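Local atomic coordinates of cellulase CEL9M (Clostridium cellulolyticum, PDB entry 1IA6), a protein that probably cleaves internal beta-1,4-glucosidic linkages of cellulose and related beta-glucans, as a glycoside hydrolase family 9 endoglucanase that binds zinc and calcium. Residues A37-D42 with G58-F63; G52-A57 with L65-S70. All blocks are in the same frame, centred on the assembly; numbering follows the deposited sequence.

Interaction 1 of 2, residues A37-D42 with G58-F63. With ZN (zinc ion), chain C.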
loop_
_atom_site.group_PDB
_atom_site.type_symbol
_atom_site.label_atom_id
_atom_site.label_comp_id
_atom_site.label_asym_id
_atom_site.label_seq_id
_atom_site.Cartn_x
_atom_site.Cartn_y
_atom_site.Cartn_z
ATOM N N ALA A 37 16.324 -4.874 -15.572
ATOM C CA ALA A 37 15.618 -6.152 -15.537
ATOM C C ALA A 37 16.110 -7.042 -14.403
ATOM O O ALA A 37 17.313 -7.143 -14.162
ATOM C CB ALA A 37 15.785 -6.878 -16.875
ATOM N N CYS A 38 15.175 -7.696 -13.720
ATOM C CA CYS A 38 15.515 -8.588 -12.616
ATOM C C CYS A 38 14.527 -9.750 -12.519
ATOM O O CYS A 38 13.415 -9.669 -13.044
ATOM C CB CYS A 38 15.522 -7.814 -11.289
ATOM S SG CYS A 38 13.931 -7.062 -10.833
ATOM N N HIS A 39 14.949 -10.825 -11.858
ATOM C CA HIS A 39 14.115 -12.007 -11.647
ATOM C C HIS A 39 13.227 -12.294 -12.851
ATOM O O HIS A 39 12.005 -12.410 -12.738
ATOM C CB HIS A 39 13.268 -11.797 -10.390
ATOM C CG HIS A 39 14.063 -11.318 -9.214
ATOM N ND1 HIS A 39 14.035 -10.009 -8.778
ATOM C CD2 HIS A 39 14.945 -11.961 -8.413
ATOM C CE1 HIS A 39 14.864 -9.869 -7.759
ATOM N NE2 HIS A 39 15.430 -11.039 -7.518
ATOM N N THR A 40 13.871 -12.429 -14.003
ATOM C CA THR A 40 13.192 -12.660 -15.268
ATOM C C THR A 40 12.659 -14.069 -15.485
ATOM O O THR A 40 12.019 -14.332 -16.503
ATOM C CB THR A 40 14.132 -12.317 -16.434
ATOM O OG1 THR A 40 15.280 -13.176 -16.387
ATOM C CG2 THR A 40 14.597 -10.871 -16.332
ATOM N N THR A 41 12.910 -14.972 -14.542
ATOM C CA THR A 41 12.449 -16.351 -14.678
ATOM C C THR A 41 11.386 -16.733 -13.652
ATOM O O THR A 41 11.071 -17.911 -13.495
ATOM C CB THR A 41 13.621 -17.356 -14.538
ATOM O OG1 THR A 41 14.079 -17.378 -13.180
ATOM C CG2 THR A 41 14.770 -16.960 -15.439
ATOM N N ASP A 42 10.833 -15.744 -12.954
ATOM C CA ASP A 42 9.809 -16.016 -11.951
ATOM C C ASP A 42 8.661 -16.855 -12.500
ATOM O O ASP A 42 8.124 -16.562 -13.567
ATOM C CB ASP A 42 9.246 -14.707 -11.392
ATOM C CG ASP A 42 10.184 -14.044 -10.405
ATOM O OD1 ASP A 42 11.244 -14.630 -10.093
ATOM O OD2 ASP A 42 9.851 -12.937 -9.938
ATOM N N GLY A 58 12.666 -3.618 1.262
ATOM C CA GLY A 58 14.079 -3.427 0.988
ATOM C C GLY A 58 14.624 -4.734 0.448
ATOM O O GLY A 58 15.790 -4.832 0.058
ATOM N N ASP A 59 13.757 -5.745 0.443
ATOM C CA ASP A 59 14.090 -7.072 -0.050
ATOM C C ASP A 59 13.478 -7.270 -1.436
ATOM O O ASP A 59 12.962 -6.324 -2.032
ATOM C CB ASP A 59 13.582 -8.151 0.915
ATOM C CG ASP A 59 12.105 -8.008 1.235
ATOM O OD1 ASP A 59 11.451 -7.116 0.661
ATOM O OD2 ASP A 59 11.596 -8.794 2.063
ATOM N N HIS A 60 13.502 -8.500 -1.938
ATOM C CA HIS A 60 13.004 -8.751 -3.282
ATOM C C HIS A 60 11.857 -9.740 -3.423
ATOM O O HIS A 60 11.451 -10.068 -4.534
ATOM C CB HIS A 60 14.181 -9.181 -4.158
ATOM C CG HIS A 60 15.300 -8.186 -4.183
ATOM N ND1 HIS A 60 16.628 -8.555 -4.177
ATOM C CD2 HIS A 60 15.286 -6.831 -4.214
ATOM C CE1 HIS A 60 17.384 -7.471 -4.199
ATOM N NE2 HIS A 60 16.594 -6.411 -4.222
ATOM N N VAL A 61 11.331 -10.211 -2.301
ATOM C CA VAL A 61 10.218 -11.151 -2.334
ATOM C C VAL A 61 8.925 -10.417 -2.681
ATOM O O VAL A 61 8.745 -9.253 -2.320
ATOM C CB VAL A 61 10.043 -11.838 -0.964
ATOM C CG1 VAL A 61 8.828 -12.764 -0.982
ATOM C CG2 VAL A 61 11.304 -12.616 -0.619
ATOM N N LYS A 62 8.033 -11.093 -3.399
ATOM C CA LYS A 62 6.747 -10.507 -3.743
ATOM C C LYS A 62 5.719 -11.203 -2.853
ATOM O O LYS A 62 5.335 -12.343 -3.106
ATOM C CB LYS A 62 6.452 -10.714 -5.236
ATOM C CG LYS A 62 7.549 -10.108 -6.116
ATOM C CD LYS A 62 7.225 -10.104 -7.607
ATOM C CE LYS A 62 7.319 -11.488 -8.218
ATOM N NZ LYS A 62 7.328 -11.407 -9.709
ATOM N N PHE A 63 5.325 -10.514 -1.782
ATOM C CA PHE A 63 4.358 -11.013 -0.802
ATOM C C PHE A 63 2.949 -10.594 -1.205
ATOM O O PHE A 63 2.664 -9.409 -1.322
ATOM C CB PHE A 63 4.672 -10.443 0.588
ATOM C CG PHE A 63 5.889 -11.046 1.242
ATOM C CD1 PHE A 63 5.855 -12.345 1.741
ATOM C CD2 PHE A 63 7.055 -10.304 1.385
ATOM C CE1 PHE A 63 6.968 -12.898 2.378
ATOM C CE2 PHE A 63 8.175 -10.846 2.022
ATOM C CZ PHE A 63 8.129 -12.144 2.519
HETATM ZN ZN ZN C . 12.878 -8.353 -9.223
HETATM O O HOH W 1 9.675 -10.633 -12.012
#

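Interaction 2 of 2, residues G52-A57 with L65-S70. With ZN (zinc ion), chain C.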
loop_
_atom_site.group_PDB
_atom_site.type_symbol
_atom_site.label_atom_id
_atom_site.label_comp_id
_atom_site.label_asym_id
_atom_site.label_seq_id
_atom_site.Cartn_x
_atom_site.Cartn_y
_atom_site.Cartn_z
ATOM N N GLY A 52 7.103 -9.663 -13.141
ATOM C CA GLY A 52 6.419 -8.395 -12.974
ATOM C C GLY A 52 6.115 -8.134 -11.513
ATOM O O GLY A 52 6.669 -8.792 -10.629
ATOM N N GLY A 53 5.230 -7.182 -11.249
ATOM C CA GLY A 53 4.900 -6.877 -9.871
ATOM C C GLY A 53 6.012 -6.090 -9.212
ATOM O O GLY A 53 6.908 -5.576 -9.889
ATOM N N TYR A 54 5.975 -6.011 -7.886
ATOM C CA TYR A 54 6.968 -5.240 -7.150
ATOM C C TYR A 54 7.633 -5.967 -5.994
ATOM O O TYR A 54 7.018 -6.806 -5.333
ATOM C CB TYR A 54 6.324 -3.980 -6.563
ATOM C CG TYR A 54 5.769 -2.990 -7.559
ATOM C CD1 TYR A 54 4.540 -3.208 -8.183
ATOM C CD2 TYR A 54 6.440 -1.799 -7.825
ATOM C CE1 TYR A 54 3.992 -2.252 -9.040
ATOM C CE2 TYR A 54 5.905 -0.844 -8.677
ATOM C CZ TYR A 54 4.680 -1.074 -9.277
ATOM O OH TYR A 54 4.136 -0.106 -10.088
ATOM N N HIS A 55 8.895 -5.623 -5.747
ATOM C CA HIS A 55 9.626 -6.171 -4.609
ATOM C C HIS A 55 8.876 -5.552 -3.432
ATOM O O HIS A 55 8.463 -4.392 -3.505
ATOM C CB HIS A 55 11.067 -5.669 -4.613
ATOM C CG HIS A 55 11.849 -6.094 -5.815
ATOM N ND1 HIS A 55 12.846 -5.318 -6.367
ATOM C CD2 HIS A 55 11.789 -7.219 -6.564
ATOM C CE1 HIS A 55 13.364 -5.945 -7.406
ATOM N NE2 HIS A 55 12.741 -7.102 -7.547
ATOM N N ASP A 56 8.723 -6.301 -2.349
ATOM C CA ASP A 56 7.976 -5.811 -1.197
ATOM C C ASP A 56 8.507 -4.593 -0.444
ATOM O O ASP A 56 7.781 -3.621 -0.241
ATOM C CB ASP A 56 7.766 -6.943 -0.187
ATOM C CG ASP A 56 6.854 -6.532 0.953
ATOM O OD1 ASP A 56 5.668 -6.271 0.683
ATOM O OD2 ASP A 56 7.321 -6.457 2.112
ATOM N N ALA A 57 9.761 -4.639 -0.011
ATOM C CA ALA A 57 10.302 -3.528 0.760
ATOM C C ALA A 57 11.746 -3.248 0.379
ATOM O O ALA A 57 12.015 -2.697 -0.687
ATOM C CB ALA A 57 10.196 -3.851 2.253
ATOM N N LEU A 65 -0.195 -10.345 0.264
ATOM C CA LEU A 65 -1.086 -9.445 0.989
ATOM C C LEU A 65 -0.699 -7.977 0.845
ATOM O O LEU A 65 -1.525 -7.157 0.442
ATOM C CB LEU A 65 -1.187 -9.846 2.468
ATOM C CG LEU A 65 -2.235 -9.087 3.296
ATOM C CD1 LEU A 65 -3.561 -9.000 2.541
ATOM C CD2 LEU A 65 -2.431 -9.801 4.632
ATOM N N PRO A 66 0.551 -7.617 1.181
ATOM C CA PRO A 66 0.908 -6.203 1.027
ATOM C C PRO A 66 0.919 -5.761 -0.438
ATOM O O PRO A 66 0.730 -4.583 -0.732
ATOM C CB PRO A 66 2.286 -6.109 1.694
ATOM C CG PRO A 66 2.830 -7.503 1.596
ATOM C CD PRO A 66 1.620 -8.365 1.867
ATOM N N GLN A 67 1.143 -6.699 -1.356
ATOM C CA GLN A 67 1.143 -6.351 -2.777
ATOM C C GLN A 67 -0.277 -5.927 -3.165
ATOM O O GLN A 67 -0.474 -4.895 -3.809
ATOM C CB GLN A 67 1.588 -7.549 -3.625
ATOM C CG GLN A 67 1.795 -7.247 -5.111
ATOM C CD GLN A 67 3.246 -6.934 -5.486
ATOM O OE1 GLN A 67 3.555 -6.707 -6.659
ATOM N NE2 GLN A 67 4.138 -6.926 -4.498
ATOM N N GLY A 68 -1.263 -6.722 -2.757
ATOM C CA GLY A 68 -2.653 -6.413 -3.068
ATOM C C GLY A 68 -3.164 -5.183 -2.339
ATOM O O GLY A 68 -3.858 -4.346 -2.919
ATOM N N TYR A 69 -2.833 -5.080 -1.057
ATOM C CA TYR A 69 -3.236 -3.932 -0.244
ATOM C C TYR A 69 -2.720 -2.639 -0.875
ATOM O O TYR A 69 -3.464 -1.674 -1.049
ATOM C CB TYR A 69 -2.650 -4.065 1.168
ATOM C CG TYR A 69 -2.676 -2.782 1.974
ATOM C CD1 TYR A 69 -3.825 -2.388 2.652
ATOM C CD2 TYR A 69 -1.551 -1.956 2.045
ATOM C CE1 TYR A 69 -3.860 -1.200 3.384
ATOM C CE2 TYR A 69 -1.574 -0.763 2.774
ATOM C CZ TYR A 69 -2.732 -0.393 3.439
ATOM O OH TYR A 69 -2.773 0.784 4.151
ATOM N N SER A 70 -1.435 -2.627 -1.212
ATOM C CA SER A 70 -0.822 -1.443 -1.804
ATOM C C SER A 70 -1.504 -1.033 -3.103
ATOM O O SER A 70 -1.794 0.144 -3.310
ATOM C CB SER A 70 0.669 -1.688 -2.035
ATOM O OG SER A 70 1.335 -1.838 -0.788
HETATM ZN ZN ZN C . 12.878 -8.353 -9.223
HETATM O O HOH W 2 4.715 -7.459 -1.635
#

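Interaction 1 of 2, residues A37-D42 with G58-F63
H39 and H60 meet beside a Cys2His2 zinc site, probably structural, in the loop region that precedes the short strand 62-63 of this family 9 catalytic module. C38 SG binds zinc at 2.3 Å and H39 ND1 at 2.1 Å, while C22 and H55 complete the four ligands. With ND1 committed to the metal, H39 NE2 is turned to Q135, which holds the other end of the imidazole. The van der Waals contact is made by the same ring: H39 CE1 lies 3.7 Å from H60 CB, and the two imidazoles are oblique, their planes at 51°. The one charged link across the contact is a buried salt bridge, K62 NZ to D42 OD2 at 3.0 Å, the two side chains arriving from opposite directions. D42 OD2 receives it on its anti lone pair and also pairs with R139. The lysine chain bends at chi3 (-73°) on its way to the carboxylate, and its ammonium also bonds to G52 O. A water bridges H39 O and K62 NZ, donating to the former at 3.0 Å and accepting a weak, 3.4 Å bond from the latter.

Interaction 2 of 2, residues G52-A57 with L65-S70
At the edge of the Y54 ring, in its plane, sits Q67 OE1, 3.9 Å from Y54 CD1; the ring and the Q67 amide are turned 52° apart, and F101 of helix 91-107 meets the same tyrosine ring. The contact joins the zinc-binding loop to helix 64-80 of the family 9 alpha barrel. The Q67 carboxamide grips the backbone of Y54 at both of its polar atoms, closing a ring of two hydrogen bonds with the N and O of one residue. Q67 OE1 accepts a hydrogen bond from Y54 N at 2.8 Å, on a lone pair in the amide carbonyl plane, and Q67 NE2 donates to Y54 O at 3.0 Å, the N-H...O angle being 165°. A bend at chi2 (96°) brings the amide to the loop, and the paired bonds fix which end is oxygen. D56 reaches across to the first turn of the helix, where its OD1 packs 3.2 Å from P66 CG; its OD2 bonds to Y204. The CB of H55 is directed away from the helix, and its NE2 binds zinc. Between D56 and Q67 lies one water, which donates to D56 OD1 at 2.8 Å and accepts from Q67 NE2 at 3.0 Å.

From the N terminus, the chain leaves helix 6-15 and runs through a long loop to segment 37-42, then to 52-57, 58-63 and, within helix 64-80, 65-70. Interaction 1 closes a loop whose 15 intervening residues contain neither helix nor strand; interaction 2 closes a shorter one that spans strand 62-63. The segments alternate, so the two loops cross rather than nest. Zinc is common to both, with ligands from 37-42 and 52-57. V61 O and D56 N, 3.0 Å apart, probably form a further hydrogen bond between the contacts. Together they tie the zinc loop to the edge strand of the small antiparallel sheet and to helix 64-80.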